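Local coordinates for SnoaL-like domain-containing protein (Methylibium petroleiphilum PM1, PDB 3G16) that is of unknown function but adopts a cystatin-like fold of the SnoaL/NTF2 kind, whose cone-shaped interior probably binds a small molecule, at residues E28-H41 with F52-T64. Numbering follows the deposited sequence.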
ATOM      1  N   GLU A  28      19.873  11.867   9.585  1.00 16.29           N
ATOM      2  CA  GLU A  28      19.344  12.662   8.477  0.50 15.88           C
ATOM      3  C   GLU A  28      20.194  12.550   7.223  1.00 16.04           C
ATOM      4  O   GLU A  28      19.651  12.385   6.136  1.00 16.41           O
ATOM      5  CB  GLU A  28      19.113  14.128   8.882  0.50 14.44           C
ATOM      6  CG  GLU A  28      18.033  14.319   9.994  0.50 14.15           C
ATOM      7  CD  GLU A  28      17.635  15.801  10.236  0.50 14.75           C
ATOM      8  OE1 GLU A  28      17.897  16.635   9.362  0.50 16.29           O
ATOM      9  OE2 GLU A  28      17.001  16.116  11.280  0.50 14.51           O
ATOM     10  N   ALA A  29      21.505  12.604   7.367  1.00 16.97           N
ATOM     11  CA  ALA A  29      22.370  12.484   6.204  1.00 16.61           C
ATOM     12  C   ALA A  29      22.175  11.149   5.474  1.00 16.85           C
ATOM     13  O   ALA A  29      22.126  11.089   4.244  1.00 16.58           O
ATOM     14  CB  ALA A  29      23.860  12.683   6.632  1.00 18.67           C
ATOM     15  N   LYS A  30      22.059  10.070   6.237  1.00 16.26           N
ATOM     16  CA  LYS A  30      21.889   8.745   5.641  0.50 15.18           C
ATOM     17  C   LYS A  30      20.565   8.706   4.893  1.00 15.54           C
ATOM     18  O   LYS A  30      20.509   8.222   3.744  1.00 16.52           O
ATOM     19  CB  LYS A  30      21.955   7.585   6.659  0.50 15.25           C
ATOM     20  CG  LYS A  30      21.560   6.228   6.031  0.50 14.48           C
ATOM     21  CD  LYS A  30      21.711   5.017   6.978  0.50 14.45           C
ATOM     22  CE  LYS A  30      23.170   4.847   7.447  0.50 11.99           C
ATOM     23  NZ  LYS A  30      23.425   3.645   8.349  0.50 13.71           N
HETATM   24  N   MSE A  31      19.509   9.231   5.498  1.00 15.02           N
HETATM   25  CA  MSE A  31      18.210   9.220   4.831  1.00 14.30           C
HETATM   26  C   MSE A  31      18.228  10.080   3.558  1.00 14.44           C
HETATM   27  O   MSE A  31      17.737   9.683   2.511  1.00 15.15           O
HETATM   28  CB  MSE A  31      17.113   9.679   5.786  1.00 13.03           C
HETATM   29  CG  MSE A  31      16.767   8.738   6.897  1.00 14.22           C
HETATM   30 SE   MSE A  31      15.311   9.376   7.987  0.75 13.25          SE
HETATM   31  CE  MSE A  31      16.287  10.373   9.356  1.00 15.88           C
ATOM     32  N   ILE A  32      18.790  11.280   3.646  1.00 14.83           N
ATOM     33  CA  ILE A  32      18.799  12.198   2.525  1.00 14.84           C
ATOM     34  C   ILE A  32      19.476  11.595   1.298  1.00 14.65           C
ATOM     35  O   ILE A  32      19.048  11.826   0.151  1.00 15.60           O
ATOM     36  CB  ILE A  32      19.492  13.528   2.950  1.00 14.84           C
ATOM     37  CG1 ILE A  32      18.570  14.306   3.886  1.00 16.09           C
ATOM     38  CG2 ILE A  32      19.855  14.399   1.751  1.00 17.34           C
ATOM     39  CD1 ILE A  32      19.248  15.509   4.629  1.00 16.30           C
ATOM     40  N   ALA A  33      20.518  10.793   1.541  1.00 15.76           N
ATOM     41  CA  ALA A  33      21.283  10.168   0.457  1.00 16.83           C
ATOM     42  C   ALA A  33      20.501   9.102  -0.307  1.00 14.85           C
ATOM     43  O   ALA A  33      20.934   8.641  -1.365  1.00 17.45           O
ATOM     44  CB  ALA A  33      22.565   9.579   1.007  1.00 17.20           C
ATOM     45  N   CYS A  34      19.341   8.704   0.231  1.00 13.28           N
ATOM     46  CA  CYS A  34      18.529   7.711  -0.441  1.00 14.46           C
ATOM     47  C   CYS A  34      17.503   8.272  -1.411  1.00 14.14           C
ATOM     48  O   CYS A  34      16.789   7.514  -2.064  1.00 14.43           O
ATOM     49  CB  CYS A  34      17.737   6.928   0.607  1.00 15.83           C
ATOM     50  SG  CYS A  34      18.821   5.945   1.704  1.00 16.73           S
ATOM     51  N   PHE A  35      17.405   9.602  -1.436  1.00 14.44           N
ATOM     52  CA  PHE A  35      16.426  10.304  -2.254  1.00 13.50           C
ATOM     53  C   PHE A  35      17.003  11.298  -3.226  1.00 15.24           C
ATOM     54  O   PHE A  35      18.053  11.884  -2.955  1.00 14.89           O
ATOM     55  CB  PHE A  35      15.556  11.182  -1.334  1.00 13.67           C
ATOM     56  CG  PHE A  35      14.673  10.419  -0.381  1.00 13.45           C
ATOM     57  CD1 PHE A  35      13.445   9.919  -0.794  1.00 13.77           C
ATOM     58  CD2 PHE A  35      15.052  10.191   0.927  1.00 15.41           C
ATOM     59  CE1 PHE A  35      12.629   9.219   0.066  1.00 14.10           C
ATOM     60  CE2 PHE A  35      14.241   9.471   1.796  1.00 15.62           C
ATOM     61  CZ  PHE A  35      13.023   9.001   1.371  1.00 15.21           C
ATOM     62  N   VAL A  36      16.306  11.552  -4.315  1.00 15.20           N
ATOM     63  CA  VAL A  36      16.582  12.762  -5.088  1.00 15.14           C
ATOM     64  C   VAL A  36      16.202  13.941  -4.150  1.00 15.84           C
ATOM     65  O   VAL A  36      15.269  13.831  -3.346  1.00 14.65           O
ATOM     66  CB  VAL A  36      15.841  12.854  -6.426  1.00 17.09           C
ATOM     67  CG1 VAL A  36      16.192  11.622  -7.301  1.00 19.02           C
ATOM     68  CG2 VAL A  36      14.357  12.916  -6.235  1.00 17.30           C
ATOM     69  N   PRO A  37      16.880  15.083  -4.256  1.00 15.60           N
ATOM     70  CA  PRO A  37      16.601  16.197  -3.318  1.00 15.79           C
ATOM     71  C   PRO A  37      15.161  16.642  -3.252  1.00 15.39           C
ATOM     72  O   PRO A  37      14.682  17.013  -2.157  1.00 17.93           O
ATOM     73  CB  PRO A  37      17.522  17.314  -3.818  1.00 16.68           C
ATOM     74  CG  PRO A  37      18.580  16.615  -4.608  1.00 17.86           C
ATOM     75  CD  PRO A  37      18.017  15.352  -5.155  1.00 15.82           C
ATOM     76  N   GLU A  38      14.476  16.610  -4.372  1.00 16.16           N
ATOM     77  CA  GLU A  38      13.108  17.069  -4.456  1.00 17.34           C
ATOM     78  C   GLU A  38      12.058  15.999  -4.143  1.00 16.83           C
ATOM     79  O   GLU A  38      10.858  16.239  -4.370  1.00 16.72           O
ATOM     80  CB  GLU A  38      12.871  17.663  -5.859  1.00 20.79           C
ATOM     81  CG  GLU A  38      12.821  16.676  -7.053  1.00 24.66           C
ATOM     82  CD  GLU A  38      14.182  16.192  -7.649  1.00 24.92           C
ATOM     83  OE1 GLU A  38      15.256  16.423  -7.085  1.00 20.98           O
ATOM     84  OE2 GLU A  38      14.124  15.562  -8.740  1.00 29.99           O
ATOM     85  N   ALA A  39      12.475  14.840  -3.644  1.00 15.86           N
ATOM     86  CA  ALA A  39      11.523  13.782  -3.372  1.00 15.27           C
ATOM     87  C   ALA A  39      10.408  14.252  -2.438  1.00 15.12           C
ATOM     88  O   ALA A  39      10.635  15.057  -1.534  1.00 15.56           O
ATOM     89  CB  ALA A  39      12.233  12.592  -2.706  1.00 15.36           C
ATOM     90  N   VAL A  40       9.221  13.710  -2.672  1.00 14.74           N
ATOM     91  CA  VAL A  40       8.039  14.022  -1.845  1.00 14.27           C
ATOM     92  C   VAL A  40       7.499  12.720  -1.244  1.00 15.63           C
ATOM     93  O   VAL A  40       7.410  11.679  -1.910  1.00 14.98           O
ATOM     94  CB  VAL A  40       6.950  14.742  -2.632  1.00 14.63           C
ATOM     95  CG1 VAL A  40       5.764  15.114  -1.709  1.00 15.49           C
ATOM     96  CG2 VAL A  40       7.491  16.023  -3.288  1.00 14.97           C
ATOM     97  N   HIS A  41       7.133  12.776   0.030  1.00 14.67           N
ATOM     98  CA  HIS A  41       6.435  11.674   0.725  1.00 13.11           C
ATOM     99  C   HIS A  41       4.996  12.124   0.966  1.00 14.28           C
ATOM    100  O   HIS A  41       4.746  13.229   1.504  1.00 14.33           O
ATOM    101  CB  HIS A  41       7.066  11.404   2.074  1.00 12.96           C
ATOM    102  CG  HIS A  41       6.826  10.030   2.634  1.00 14.17           C
ATOM    103  ND1 HIS A  41       5.584   9.405   2.693  1.00 14.12           N
ATOM    104  CD2 HIS A  41       7.686   9.194   3.243  1.00 14.85           C
ATOM    105  CE1 HIS A  41       5.726   8.228   3.300  1.00 14.41           C
ATOM    106  NE2 HIS A  41       6.999   8.069   3.643  1.00 15.56           N
ATOM    107  N   PHE A  52       5.372  15.671   2.830  1.00 13.49           N
ATOM    108  CA  PHE A  52       6.744  16.074   3.219  1.00 14.56           C
ATOM    109  C   PHE A  52       7.476  16.428   1.919  1.00 14.66           C
ATOM    110  O   PHE A  52       7.744  15.560   1.063  1.00 14.38           O
ATOM    111  CB  PHE A  52       7.500  14.984   3.964  1.00 14.49           C
ATOM    112  CG  PHE A  52       6.937  14.570   5.293  1.00 13.76           C
ATOM    113  CD1 PHE A  52       5.928  15.281   5.925  1.00 15.27           C
ATOM    114  CD2 PHE A  52       7.542  13.536   5.972  1.00 14.78           C
ATOM    115  CE1 PHE A  52       5.498  14.911   7.182  1.00 15.75           C
ATOM    116  CE2 PHE A  52       7.108  13.180   7.231  1.00 14.94           C
ATOM    117  CZ  PHE A  52       6.095  13.861   7.849  1.00 15.20           C
ATOM    118  N   ARG A  53       7.809  17.681   1.750  1.00 14.25           N
ATOM    119  CA  ARG A  53       8.375  18.170   0.492  1.00 13.61           C
ATOM    120  C   ARG A  53       9.881  18.303   0.538  1.00 15.17           C
ATOM    121  O   ARG A  53      10.412  19.240   1.144  1.00 15.43           O
ATOM    122  CB  ARG A  53       7.777  19.514   0.155  1.00 14.83           C
ATOM    123  CG  ARG A  53       6.276  19.522  -0.016  1.00 15.39           C
ATOM    124  CD  ARG A  53       5.773  20.987   0.060  1.00 16.63           C
ATOM    125  NE  ARG A  53       4.332  21.130  -0.184  1.00 17.80           N
ATOM    126  CZ  ARG A  53       3.404  20.876   0.716  1.00 19.54           C
ATOM    127  NH1 ARG A  53       3.705  20.536   2.003  1.00 17.62           N
ATOM    128  NH2 ARG A  53       2.137  21.066   0.301  1.00 20.82           N
ATOM    129  N   GLY A  54      10.562  17.341  -0.078  1.00 14.50           N
ATOM    130  CA  GLY A  54      11.993  17.353  -0.172  1.00 15.89           C
ATOM    131  C   GLY A  54      12.650  16.350   0.741  1.00 15.14           C
ATOM    132  O   GLY A  54      12.188  16.063   1.857  1.00 15.06           O
ATOM    133  N   ALA A  55      13.755  15.766   0.278  1.00 14.59           N
ATOM    134  CA  ALA A  55      14.466  14.780   1.067  1.00 13.61           C
ATOM    135  C   ALA A  55      14.822  15.277   2.466  1.00 14.84           C
ATOM    136  O   ALA A  55      14.772  14.524   3.439  1.00 15.67           O
ATOM    137  CB  ALA A  55      15.747  14.387   0.299  1.00 15.24           C
ATOM    138  N   ALA A  56      15.287  16.532   2.549  1.00 15.11           N
ATOM    139  CA  ALA A  56      15.733  17.061   3.845  1.00 15.81           C
ATOM    140  C   ALA A  56      14.582  17.116   4.836  1.00 16.05           C
ATOM    141  O   ALA A  56      14.767  16.967   6.038  1.00 16.91           O
ATOM    142  CB  ALA A  56      16.364  18.473   3.667  1.00 17.83           C
ATOM    143  N   GLN A  57      13.399  17.393   4.331  1.00 15.72           N
ATOM    144  CA  GLN A  57      12.203  17.488   5.163  1.00 16.49           C
ATOM    145  C   GLN A  57      11.737  16.113   5.629  1.00 16.06           C
ATOM    146  O   GLN A  57      11.336  15.927   6.788  1.00 15.62           O
ATOM    147  CB  GLN A  57      11.091  18.208   4.420  1.00 17.27           C
ATOM    148  CG  GLN A  57      11.295  19.727   4.344  1.00 18.75           C
ATOM    149  CD  GLN A  57      12.629  20.141   3.727  1.00 20.00           C
ATOM    150  OE1 GLN A  57      12.818  20.031   2.474  1.00 22.06           O
ATOM    151  NE2 GLN A  57      13.571  20.589   4.567  1.00 18.09           N
ATOM    152  N   ILE A  58      11.750  15.129   4.729  1.00 14.60           N
ATOM    153  CA  ILE A  58      11.421  13.768   5.119  1.00 14.43           C
ATOM    154  C   ILE A  58      12.363  13.365   6.240  1.00 14.91           C
ATOM    155  O   ILE A  58      11.922  12.873   7.283  1.00 13.92           O
ATOM    156  CB  ILE A  58      11.590  12.838   3.880  1.00 13.94           C
ATOM    157  CG1 ILE A  58      10.564  13.167   2.776  1.00 14.03           C
ATOM    158  CG2 ILE A  58      11.472  11.378   4.307  1.00 14.57           C
ATOM    159  CD1 ILE A  58      10.860  12.485   1.414  1.00 13.21           C
ATOM    160  N   ALA A  59      13.671  13.582   6.061  1.00 13.95           N
ATOM    161  CA  ALA A  59      14.660  13.154   7.025  1.00 13.86           C
ATOM    162  C   ALA A  59      14.491  13.851   8.376  1.00 14.01           C
ATOM    163  O   ALA A  59      14.562  13.221   9.433  1.00 14.69           O
ATOM    164  CB  ALA A  59      16.094  13.382   6.445  1.00 15.22           C
ATOM    165  N   HIS A  60      14.258  15.168   8.336  1.00 14.46           N
ATOM    166  CA  HIS A  60      14.118  15.926   9.573  1.00 14.99           C
ATOM    167  C   HIS A  60      12.908  15.445  10.364  1.00 13.38           C
ATOM    168  O   HIS A  60      12.967  15.310  11.606  1.00 14.55           O
ATOM    169  CB  HIS A  60      13.999  17.425   9.256  1.00 16.16           C
ATOM    170  CG  HIS A  60      13.979  18.280  10.481  1.00 19.17           C
ATOM    171  ND1 HIS A  60      14.994  18.193  11.409  1.00 22.30           N
ATOM    172  CD2 HIS A  60      13.158  19.275  10.898  1.00 21.15           C
ATOM    173  CE1 HIS A  60      14.791  19.092  12.358  1.00 23.04           C
ATOM    174  NE2 HIS A  60      13.671  19.730  12.095  1.00 19.76           N
ATOM    175  N   ARG A  61      11.802  15.200   9.660  1.00 13.23           N
ATOM    176  CA  ARG A  61      10.571  14.832  10.335  1.00 13.71           C
ATOM    177  C   ARG A  61      10.661  13.427  10.929  1.00 13.66           C
ATOM    178  O   ARG A  61      10.213  13.205  12.047  1.00 14.76           O
ATOM    179  CB  ARG A  61       9.378  15.074   9.402  1.00 15.31           C
ATOM    180  CG  ARG A  61       9.189  16.618   9.166  1.00 16.34           C
ATOM    181  CD  ARG A  61       8.297  16.992   8.050  1.00 17.63           C
ATOM    182  NE  ARG A  61       8.536  18.378   7.671  1.00 15.85           N
ATOM    183  CZ  ARG A  61       7.880  19.004   6.688  1.00 16.38           C
ATOM    184  NH1 ARG A  61       6.827  18.449   6.099  1.00 14.85           N
ATOM    185  NH2 ARG A  61       8.225  20.239   6.347  1.00 17.39           N
ATOM    186  N   TRP A  62      11.323  12.503  10.242  1.00 13.47           N
ATOM    187  CA  TRP A  62      11.504  11.180  10.846  1.00 13.47           C
ATOM    188  C   TRP A  62      12.493  11.267  12.005  1.00 14.52           C
ATOM    189  O   TRP A  62      12.304  10.585  13.003  1.00 14.34           O
ATOM    190  CB  TRP A  62      11.930  10.132   9.853  1.00 14.28           C
ATOM    191  CG  TRP A  62      10.966   9.789   8.790  1.00 14.68           C
ATOM    192  CD1 TRP A  62      11.281   9.433   7.518  1.00 15.76           C
ATOM    193  CD2 TRP A  62       9.518   9.740   8.861  1.00 14.61           C
ATOM    194  NE1 TRP A  62      10.158   9.155   6.791  1.00 15.26           N
ATOM    195  CE2 TRP A  62       9.065   9.328   7.590  1.00 15.69           C
ATOM    196  CE3 TRP A  62       8.551   9.977   9.861  1.00 14.70           C
ATOM    197  CZ2 TRP A  62       7.717   9.161   7.292  1.00 17.62           C
ATOM    198  CZ3 TRP A  62       7.190   9.783   9.543  1.00 16.47           C
ATOM    199  CH2 TRP A  62       6.802   9.408   8.260  1.00 17.92           C
ATOM    200  N   ARG A  63      13.537  12.104  11.945  1.00 13.69           N
ATOM    201  CA  ARG A  63      14.424  12.246  13.071  1.00 14.75           C
ATOM    202  C   ARG A  63      13.623  12.738  14.289  1.00 14.16           C
ATOM    203  O   ARG A  63      13.794  12.219  15.403  1.00 14.01           O
ATOM    204  CB  ARG A  63      15.517  13.233  12.753  1.00 17.13           C
ATOM    205  CG  ARG A  63      16.404  13.494  13.969  1.00 21.51           C
ATOM    206  CD  ARG A  63      17.201  14.664  13.759  1.00 28.25           C
ATOM    207  NE  ARG A  63      17.914  15.076  14.942  1.00 32.29           N
ATOM    208  CZ  ARG A  63      18.347  16.309  15.074  1.00 35.11           C
ATOM    209  NH1 ARG A  63      18.077  17.206  14.106  1.00 37.30           N
ATOM    210  NH2 ARG A  63      19.019  16.647  16.168  1.00 35.05           N
ATOM    211  N   THR A  64      12.719  13.688  14.093  1.00 14.01           N
ATOM    212  CA  THR A  64      11.866  14.205  15.147  0.50 14.12           C
ATOM    213  C   THR A  64      11.014  13.084  15.750  1.00 13.92           C
ATOM    214  O   THR A  64      10.823  12.994  16.966  1.00 14.97           O
ATOM    215  CB  THR A  64      10.955  15.307  14.548  0.50 14.43           C
ATOM    216  OG1 THR A  64      11.778  16.366  14.025  0.50 15.65           O
ATOM    217  CG2 THR A  64       9.988  15.849  15.587  0.50 14.21           C
TER
HETATM  218  O   HOH W   1      15.995  18.076   0.114  1.00 20.76           O
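Two side chains of helix 55-69 grip a single carboxylate oxygen, OE2 of Glu28, in the conformer modelled here. His60 ND1 donates to Glu28 OE2 at 2.9 Å, almost straight, on the syn side of the carboxylate but tilted from its plane; OE2 lies in the imidazole plane. Arg63 NH1 comes to Glu28 OE2 from the opposite face of the carboxylate at 3.2 Å, completing a salt bridge. The Arg63 chain runs extended, CG anti to the backbone N (chi1 175°), which lays its CD and guanidinium edge alongside that oxygen, while NE turns to Glu67. The Arg63 charge and the His60 N-H would probably favour an ionised carboxylate.

Next to this pair along the helix, segments 28-32 and 55-64 run at 139° to each other, roughly antiparallel and close enough for alanine: Ala59 CB sits 3.7 Å from Ile32 CG1, and selenomethionine Met31 reaches past it to put SE at the edge of the Trp62 indole. Ile58 CD1 lies over one face of Phe35, 4.2 Å from the ring centroid, in a CH-pi contact. Trp62 in turn points its edge at the face of His41, planes 80° apart.

At the helix start, N-cap Gly54 donates its N-H to Ala39 O, and Ala55 N bonds Pro37 O at 2.9 Å; a water links that carbonyl to Ala56 N. Paired His41 and Phe52 exchange two backbone bonds, making 39-42 and 52-53 an antiparallel hairpin at the sheet margin. Helix 55-69 thus packs against helix 28-32 and against the hairpin face that carries His41 and Phe52, with strand 116-124 next to 39-42 and Trp62, near an unidentified bound ligand, its NE1 hydrogen-bonded to the OH of Tyr19 of helix 9-24.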